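Local coordinates for family 88 glycosyl hydrolase (PDB 5NOA), which probably acts on arabinogalactan glycans such as gum arabic as a polysaccharide lyase that removes rhamnose caps, although its family is known for hydrolases, at residues Y43-H48 with P75-Y80; S28-V33 with Y374-I379; N153-W158 with H186-Y191. All coordinates share one frame; numbering follows the deposited sequence.

Interaction 1. Residues Y43-H48 with P75-Y80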
# COMPACT_ATOMS: atom_id res chain seq x y z
N TYR A 43 -16.95 10.10 5.43
CA TYR A 43 -17.32 9.27 6.58
C TYR A 43 -16.10 9.15 7.51
O TYR A 43 -16.20 9.30 8.73
CB TYR A 43 -17.83 7.91 6.12
CG TYR A 43 -18.12 6.97 7.23
CD1 TYR A 43 -19.35 6.95 7.87
CD2 TYR A 43 -17.16 6.09 7.69
CE1 TYR A 43 -19.61 6.06 8.90
CE2 TYR A 43 -17.39 5.22 8.72
CZ TYR A 43 -18.61 5.21 9.33
OH TYR A 43 -18.83 4.34 10.35
N TRP A 44 -14.96 8.82 6.91
CA TRP A 44 -13.77 8.61 7.73
C TRP A 44 -13.40 9.89 8.49
O TRP A 44 -13.17 9.90 9.70
CB TRP A 44 -12.60 8.12 6.90
CG TRP A 44 -11.45 7.87 7.75
CD1 TRP A 44 -10.42 8.75 7.99
CD2 TRP A 44 -11.23 6.76 8.57
NE1 TRP A 44 -9.57 8.24 8.90
CE2 TRP A 44 -10.00 7.00 9.26
CE3 TRP A 44 -11.91 5.58 8.80
CZ2 TRP A 44 -9.50 6.11 10.21
CZ3 TRP A 44 -11.34 4.65 9.72
CH2 TRP A 44 -10.16 4.94 10.39
N GLN A 45 -13.34 11.00 7.76
CA GLN A 45 -12.88 12.25 8.39
C GLN A 45 -13.87 12.78 9.44
O GLN A 45 -13.46 13.28 10.49
CB GLN A 45 -12.54 13.29 7.34
CG GLN A 45 -11.33 12.88 6.53
CD GLN A 45 -10.91 13.83 5.43
OE1 GLN A 45 -11.52 14.88 5.22
NE2 GLN A 45 -9.87 13.45 4.69
N THR A 46 -15.17 12.58 9.17
CA THR A 46 -16.20 12.96 10.13
C THR A 46 -16.06 12.20 11.43
O THR A 46 -16.27 12.74 12.52
CB THR A 46 -17.61 12.73 9.53
OG1 THR A 46 -17.78 13.67 8.47
CG2 THR A 46 -18.71 12.88 10.55
N ASN A 47 -15.74 10.92 11.32
CA ASN A 47 -15.66 10.07 12.49
C ASN A 47 -14.28 10.11 13.19
O ASN A 47 -14.12 9.56 14.26
CB ASN A 47 -16.07 8.66 12.05
CG ASN A 47 -17.57 8.54 11.91
OD1 ASN A 47 -18.25 8.51 12.91
ND2 ASN A 47 -18.10 8.52 10.69
N HIS A 48 -13.31 10.78 12.56
CA HIS A 48 -11.95 10.95 13.11
C HIS A 48 -11.50 12.42 13.06
O HIS A 48 -10.57 12.76 12.36
CB HIS A 48 -10.99 10.03 12.39
CG HIS A 48 -11.37 8.61 12.53
ND1 HIS A 48 -12.28 7.99 11.69
CD2 HIS A 48 -11.04 7.70 13.47
CE1 HIS A 48 -12.46 6.75 12.10
NE2 HIS A 48 -11.72 6.54 13.17
N PRO A 75 -10.50 20.78 -0.97
CA PRO A 75 -9.56 21.42 -0.04
C PRO A 75 -9.51 20.79 1.33
O PRO A 75 -8.46 20.75 1.94
CB PRO A 75 -10.05 22.88 0.05
CG PRO A 75 -10.87 23.09 -1.12
CD PRO A 75 -11.38 21.78 -1.61
N GLU A 76 -10.65 20.32 1.82
CA GLU A 76 -10.72 19.69 3.11
C GLU A 76 -9.78 18.49 3.21
O GLU A 76 -9.27 18.19 4.31
CB GLU A 76 -12.16 19.24 3.41
CG GLU A 76 -13.11 20.40 3.65
CD GLU A 76 -13.82 20.96 2.41
OE1 GLU A 76 -13.37 20.77 1.24
OE2 GLU A 76 -14.85 21.64 2.66
N TYR A 77 -9.55 17.76 2.12
CA TYR A 77 -8.66 16.62 2.18
C TYR A 77 -7.24 17.02 2.41
O TYR A 77 -6.54 16.44 3.23
CB TYR A 77 -8.81 15.73 0.93
CG TYR A 77 -10.21 15.16 0.71
CD1 TYR A 77 -11.17 15.14 1.70
CD2 TYR A 77 -10.55 14.61 -0.50
CE1 TYR A 77 -12.43 14.62 1.49
CE2 TYR A 77 -11.81 14.07 -0.74
CZ TYR A 77 -12.76 14.08 0.25
OH TYR A 77 -14.01 13.59 0.01
N LEU A 78 -6.81 18.05 1.71
CA LEU A 78 -5.45 18.57 1.92
C LEU A 78 -5.27 19.05 3.36
O LEU A 78 -4.28 18.74 4.01
CB LEU A 78 -5.16 19.70 0.94
CG LEU A 78 -3.79 20.37 1.09
CD1 LEU A 78 -2.68 19.35 0.92
CD2 LEU A 78 -3.66 21.49 0.08
N GLU A 79 -6.26 19.77 3.85
CA GLU A 79 -6.20 20.26 5.21
C GLU A 79 -6.10 19.15 6.25
O GLU A 79 -5.40 19.28 7.25
CB GLU A 79 -7.36 21.21 5.50
CG GLU A 79 -7.24 22.52 4.70
CD GLU A 79 -5.83 23.16 4.71
OE1 GLU A 79 -5.36 23.52 5.82
OE2 GLU A 79 -5.20 23.31 3.60
N TYR A 80 -6.78 18.04 6.01
CA TYR A 80 -6.76 16.92 6.94
C TYR A 80 -5.38 16.29 7.03
O TYR A 80 -4.90 16.02 8.13
CB TYR A 80 -7.81 15.90 6.50
CG TYR A 80 -8.14 14.87 7.55
CD1 TYR A 80 -9.02 15.15 8.58
CD2 TYR A 80 -7.61 13.58 7.49
CE1 TYR A 80 -9.33 14.23 9.54
CE2 TYR A 80 -7.94 12.65 8.43
CZ TYR A 80 -8.80 12.97 9.44
OH TYR A 80 -9.13 12.00 10.38
O HOH W 1 -7.59 9.87 10.72
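Tyr80 OH is held by two bonds at the end of the contact. It donates to His48 O at 2.6 Å, in the carbonyl plane and on a lone pair, and accepts from a water, 2.7 Å from OH, that in turn accepts from Trp44 NE1. With CG anti to the backbone N (chi1 -165°), the Tyr80 ring extends from helix 75-87 to the C-terminal end of helix 29-47. Gln45 lies over one face of this ring: its CG sits 3.6 Å from the Tyr80 centroid, almost on the normal, and its amide stacks on the ring, the two planes 14° apart. The same amide meets Tyr77 at nearly a right angle, Gln45 OE1 coming to the edge of that ring 3.5 Å from CD1. Gln45 NE2 is bonded to Tyr61 of helix 56-72, and Tyr77 OH to His38. His48 ND1 bonds back to Trp44 O (2.9 Å) and lies over the Trp44 ring. This is helix-to-helix packing in a predominantly helical six-hairpin fold, the short segments crossing at 50°. The last carbonyl of the 43-48 segment, beyond the helix, is thus given a donor by a tyrosine whose ring is fixed by bonds at its hydroxyl and an amide on its face.

Interaction 2. Residues S28-V33 with Y374-I379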
# COMPACT_ATOMS: atom_id res chain seq x y z
N SER A 28 -22.83 9.42 -15.15
CA SER A 28 -21.61 8.78 -15.72
C SER A 28 -20.98 7.81 -14.72
O SER A 28 -21.01 8.03 -13.51
CB SER A 28 -20.61 9.83 -16.19
OG SER A 28 -19.58 10.10 -15.25
N SER A 29 -20.40 6.73 -15.23
CA SER A 29 -19.78 5.74 -14.38
C SER A 29 -18.69 6.40 -13.50
O SER A 29 -18.60 6.10 -12.32
CB SER A 29 -19.15 4.61 -15.21
OG SER A 29 -20.06 3.99 -16.07
N SER A 30 -17.87 7.27 -14.10
CA SER A 30 -16.81 7.92 -13.31
C SER A 30 -17.34 8.82 -12.20
O SER A 30 -16.85 8.79 -11.08
CB SER A 30 -15.79 8.64 -14.18
OG SER A 30 -16.38 9.66 -14.92
N ALA A 31 -18.39 9.57 -12.50
CA ALA A 31 -19.01 10.41 -11.48
C ALA A 31 -19.57 9.64 -10.31
O ALA A 31 -19.49 10.10 -9.15
CB ALA A 31 -20.09 11.27 -12.11
N GLU A 32 -20.10 8.45 -10.57
CA GLU A 32 -20.63 7.61 -9.50
C GLU A 32 -19.49 7.19 -8.58
O GLU A 32 -19.67 7.12 -7.37
CB GLU A 32 -21.29 6.35 -10.07
CG GLU A 32 -22.64 6.52 -10.73
CD GLU A 32 -23.10 5.24 -11.44
OE1 GLU A 32 -23.61 5.32 -12.57
OE2 GLU A 32 -22.90 4.13 -10.89
N VAL A 33 -18.31 6.90 -9.14
CA VAL A 33 -17.20 6.47 -8.29
C VAL A 33 -16.63 7.68 -7.54
O VAL A 33 -16.27 7.56 -6.37
CB VAL A 33 -16.12 5.77 -9.10
CG1 VAL A 33 -14.96 5.36 -8.20
CG2 VAL A 33 -16.71 4.56 -9.78
N TYR A 374 -9.37 5.18 -14.97
CA TYR A 374 -9.74 4.23 -16.04
C TYR A 374 -11.05 4.63 -16.73
O TYR A 374 -11.12 4.71 -17.97
CB TYR A 374 -9.86 2.82 -15.45
CG TYR A 374 -10.56 1.87 -16.37
CD1 TYR A 374 -9.97 1.50 -17.57
CD2 TYR A 374 -11.79 1.36 -16.05
CE1 TYR A 374 -10.62 0.65 -18.44
CE2 TYR A 374 -12.43 0.50 -16.91
CZ TYR A 374 -11.84 0.15 -18.10
OH TYR A 374 -12.53 -0.70 -18.96
N LEU A 375 -12.10 4.88 -15.95
CA LEU A 375 -13.39 5.19 -16.54
C LEU A 375 -13.35 6.45 -17.38
O LEU A 375 -14.03 6.52 -18.40
CB LEU A 375 -14.47 5.26 -15.47
CG LEU A 375 -14.77 3.95 -14.77
CD1 LEU A 375 -15.64 4.23 -13.57
CD2 LEU A 375 -15.40 2.90 -15.69
N GLU A 376 -12.59 7.45 -16.94
CA GLU A 376 -12.54 8.70 -17.66
C GLU A 376 -11.81 8.57 -19.00
O GLU A 376 -11.98 9.45 -19.86
CB GLU A 376 -11.92 9.80 -16.79
CG GLU A 376 -12.85 10.24 -15.66
CD GLU A 376 -12.37 11.38 -14.83
OE1 GLU A 376 -13.16 11.87 -13.98
OE2 GLU A 376 -11.20 11.74 -14.97
N SER A 377 -11.02 7.50 -19.16
CA SER A 377 -10.30 7.19 -20.44
C SER A 377 -11.24 6.68 -21.51
O SER A 377 -10.92 6.70 -22.67
CB SER A 377 -9.17 6.09 -20.22
OG SER A 377 -9.61 4.65 -20.15
N LEU A 378 -12.41 6.19 -21.13
CA LEU A 378 -13.27 5.50 -22.09
C LEU A 378 -14.00 6.55 -22.98
O LEU A 378 -14.33 7.65 -22.55
CB LEU A 378 -14.27 4.54 -21.36
CG LEU A 378 -13.56 3.47 -20.48
CD1 LEU A 378 -14.63 2.66 -19.74
CD2 LEU A 378 -12.69 2.52 -21.30
N ILE A 379 -14.33 6.17 -24.20
CA ILE A 379 -15.06 7.12 -25.10
C ILE A 379 -16.42 7.48 -24.50
O ILE A 379 -17.12 6.61 -24.05
CB ILE A 379 -15.27 6.52 -26.47
CG1 ILE A 379 -13.96 6.22 -27.17
CG2 ILE A 379 -16.13 7.41 -27.37
CD1 ILE A 379 -13.09 7.45 -27.50
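Leu375 carries the apolar part of the contact, its two methyls pressed against the first turn of helix 29-47. Its CD1 lies 3.7 Å from Ser29 O and also touches Ser29 CB. The same Leu375 CD1 is 4.0 Å from Val33 CG2, so one methyl meets backbone and side chains one turn apart. Nearer the backbones, Ser30 CB and Leu375 CB are 3.9 Å apart. The CA atoms of Ser30 and Leu375 are the nearest such pair across the segments, 5.4 Å apart. Val33 and Leu375 side chains run across each other at about a right angle. Glu376 adds an aliphatic touch: its CG stands anti to the carbonyl carbon (chi1 -71°), which brings it to 3.7 Å from Ser30 OG.

Polar bonds lie within each segment, and none joins the two. On one side Ser28 OG accepts from Ala31 N at 3.0 Å, an ST motif at the start of the helix. On the other, Ser377 OG donates to Tyr374 O at 2.7 Å, in the carbonyl plane and on a lone pair, while Ser377 N bonds the same oxygen.

The contact is a small surface seam where the first and last helices of the chain meet. Inward, Val33 reaches Ala368 and Val372 of helix 358-377 and Trp321 of helix 310-328, and Tyr374 packs on helices 310-328 and 289-304.

Interaction 3. Residues N153-W158 with H186-Y191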
# COMPACT_ATOMS: atom_id res chain seq x y z
N ASN A 153 21.73 -4.31 4.69
CA ASN A 153 20.84 -4.44 3.52
C ASN A 153 19.45 -4.98 3.86
O ASN A 153 18.67 -5.21 2.96
CB ASN A 153 21.48 -5.32 2.42
CG ASN A 153 21.46 -6.79 2.76
OD1 ASN A 153 21.45 -7.17 3.92
ND2 ASN A 153 21.49 -7.64 1.74
N ASP A 154 19.18 -5.19 5.15
CA ASP A 154 18.06 -6.04 5.58
C ASP A 154 16.94 -5.24 6.28
O ASP A 154 16.20 -5.79 7.10
CB ASP A 154 18.56 -7.17 6.48
CG ASP A 154 19.22 -6.69 7.74
OD1 ASP A 154 19.52 -5.50 7.88
OD2 ASP A 154 19.51 -7.57 8.57
N TYR A 155 16.81 -3.98 5.91
CA TYR A 155 15.78 -3.12 6.48
C TYR A 155 14.36 -3.56 6.13
O TYR A 155 13.46 -3.26 6.89
CB TYR A 155 15.99 -1.65 6.07
CG TYR A 155 17.20 -1.05 6.76
CD1 TYR A 155 17.11 -0.71 8.10
CD2 TYR A 155 18.43 -0.89 6.11
CE1 TYR A 155 18.22 -0.23 8.78
CE2 TYR A 155 19.52 -0.36 6.80
CZ TYR A 155 19.40 -0.04 8.13
OH TYR A 155 20.46 0.45 8.86
N TRP A 156 14.17 -4.17 4.96
CA TRP A 156 12.82 -4.53 4.47
C TRP A 156 12.66 -6.05 4.60
O TRP A 156 12.82 -6.82 3.64
CB TRP A 156 12.57 -4.04 3.06
CG TRP A 156 12.68 -2.55 2.92
CD1 TRP A 156 12.72 -1.63 3.93
CD2 TRP A 156 12.82 -1.80 1.69
NE1 TRP A 156 12.90 -0.37 3.41
CE2 TRP A 156 12.94 -0.45 2.04
CE3 TRP A 156 12.85 -2.14 0.32
CZ2 TRP A 156 13.11 0.55 1.08
CZ3 TRP A 156 13.02 -1.19 -0.59
CH2 TRP A 156 13.14 0.15 -0.23
N TRP A 157 12.36 -6.47 5.83
CA TRP A 157 12.31 -7.86 6.23
C TRP A 157 10.90 -8.45 6.32
O TRP A 157 10.74 -9.60 6.70
CB TRP A 157 13.09 -8.08 7.55
CG TRP A 157 12.64 -7.16 8.63
CD1 TRP A 157 13.20 -5.95 8.96
CD2 TRP A 157 11.53 -7.33 9.53
NE1 TRP A 157 12.48 -5.36 9.96
CE2 TRP A 157 11.48 -6.20 10.35
CE3 TRP A 157 10.60 -8.36 9.75
CZ2 TRP A 157 10.52 -6.03 11.32
CZ3 TRP A 157 9.68 -8.20 10.72
CH2 TRP A 157 9.63 -7.04 11.49
N TRP A 158 9.91 -7.65 5.96
CA TRP A 158 8.53 -8.12 5.91
C TRP A 158 7.88 -7.46 4.70
O TRP A 158 8.26 -6.37 4.28
CB TRP A 158 7.79 -7.80 7.23
CG TRP A 158 7.38 -6.35 7.44
CD1 TRP A 158 6.10 -5.91 7.52
CD2 TRP A 158 8.21 -5.18 7.57
NE1 TRP A 158 6.07 -4.56 7.68
CE2 TRP A 158 7.34 -4.08 7.73
CE3 TRP A 158 9.60 -4.94 7.62
CZ2 TRP A 158 7.78 -2.79 7.81
CZ3 TRP A 158 10.04 -3.63 7.74
CH2 TRP A 158 9.13 -2.57 7.81
N HIS A 186 16.98 -0.30 -4.84
CA HIS A 186 17.28 -1.61 -5.43
C HIS A 186 17.89 -2.57 -4.42
O HIS A 186 17.49 -3.74 -4.36
CB HIS A 186 18.20 -1.42 -6.61
CG HIS A 186 18.46 -2.68 -7.32
ND1 HIS A 186 19.62 -3.39 -7.14
CD2 HIS A 186 17.69 -3.42 -8.15
CE1 HIS A 186 19.57 -4.50 -7.86
NE2 HIS A 186 18.40 -4.55 -8.48
N GLU A 187 18.87 -2.10 -3.65
CA GLU A 187 19.54 -2.97 -2.71
C GLU A 187 18.56 -3.53 -1.67
O GLU A 187 18.54 -4.73 -1.37
CB GLU A 187 20.67 -2.22 -2.03
CG GLU A 187 21.43 -3.09 -1.06
CD GLU A 187 22.63 -2.44 -0.45
OE1 GLU A 187 22.88 -1.25 -0.65
OE2 GLU A 187 23.32 -3.20 0.28
N TYR A 188 17.72 -2.66 -1.13
CA TYR A 188 16.79 -3.09 -0.09
C TYR A 188 15.70 -4.01 -0.65
O TYR A 188 15.29 -4.96 0.02
CB TYR A 188 16.19 -1.90 0.66
CG TYR A 188 17.19 -1.01 1.40
CD1 TYR A 188 18.43 -1.46 1.81
CD2 TYR A 188 16.85 0.31 1.65
CE1 TYR A 188 19.29 -0.60 2.52
CE2 TYR A 188 17.69 1.16 2.29
CZ TYR A 188 18.92 0.69 2.74
OH TYR A 188 19.73 1.58 3.41
N LEU A 189 15.21 -3.73 -1.86
CA LEU A 189 14.20 -4.59 -2.46
C LEU A 189 14.82 -5.93 -2.85
O LEU A 189 14.20 -6.97 -2.68
CB LEU A 189 13.60 -3.93 -3.66
CG LEU A 189 12.61 -4.78 -4.47
CD1 LEU A 189 11.45 -5.23 -3.64
CD2 LEU A 189 12.11 -4.02 -5.67
N ALA A 190 16.06 -5.91 -3.34
CA ALA A 190 16.70 -7.16 -3.71
C ALA A 190 16.78 -8.08 -2.49
O ALA A 190 16.57 -9.31 -2.61
CB ALA A 190 18.08 -6.90 -4.32
N TYR A 191 17.08 -7.53 -1.32
CA TYR A 191 17.08 -8.33 -0.10
C TYR A 191 15.73 -8.93 0.19
O TYR A 191 15.59 -10.12 0.37
CB TYR A 191 17.49 -7.48 1.11
CG TYR A 191 17.34 -8.23 2.38
CD1 TYR A 191 18.31 -9.14 2.74
CD2 TYR A 191 16.21 -8.11 3.19
CE1 TYR A 191 18.19 -9.91 3.88
CE2 TYR A 191 16.08 -8.85 4.33
CZ TYR A 191 17.07 -9.76 4.66
OH TYR A 191 16.93 -10.51 5.79
O HOH W 2 15.97 -4.66 2.82
O HOH W 3 20.65 -6.57 -1.21
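Tyr188 CB rests on one face of the Trp156 indole, 3.4 Å from the centroid of its six-membered ring. Beyond CB the Tyr188 ring turns its edge to that same indole face, the planes at 71° and the centroids 5.3 Å apart. Tyr155 runs alongside Tyr188, pointing the same way, and offers its own edge to the Tyr188 face in an offset edge-to-face pair with planes at 69°. On the next turn Tyr191, with CG anti to the backbone N (chi1 173°), turns one ring face to the backbone at Asp154. Asp154 CA stands 3.7 Å from the centroid of the Tyr191 ring, over its face, with Asp154 CB beside it, and Asn153 O comes within 3.2 Å of Tyr191 CB. Trp156 O, buried and without a polar partner, lies in plane at the edge of the Tyr191 ring. An alanine in place of Tyr191 would probably leave Asp154 without the flat surface it packs on and open a gap beside Asn153 O and Trp156 O. Tyr155, Trp156 and Tyr188 make an aromatic cluster that seats the irregular loop between helices 135-149 and 160-176 on helix 180-196, within the six-hairpin fold. A water ties the same pieces: it donates to Asn153 O, 2.8 Å from the water oxygen, and to Tyr188 O, and accepts from Trp156 N. A second water joins Asn153 ND2 to Glu187 O. Farther out, Trp156 packs on Leu162, Val165 and Met166 of helix 160-176, and Tyr188 on Gln147 and Met148 of helix 135-149. Tyr155 OH is bonded to Thr150, while Tyr103 bonds both Asp154 OD1, through its hydroxyl, and Trp157 NE1, through its carbonyl.

Overall arrangement
The chain opens interaction 2 at the start of helix 29-47 and, at the other end of the same helix, interaction 1. Interaction 1 closes first, looping back through helix 56-72 to helix 75-87. Interaction 3 follows in series, its short, mostly helical loop tying the 135-149 to 160-176 connection to helix 180-196. Interaction 2 closes last, when helix 358-377 returns to the N-terminal helix, so its long loop encloses both of the others and none cross. Interaction 3 sits across the chain's centre from both others, its centre about 34 Å from that of interaction 1. Interactions 1 and 2 lie about 24 Å apart between centres, without touching, joined by helix 29-47.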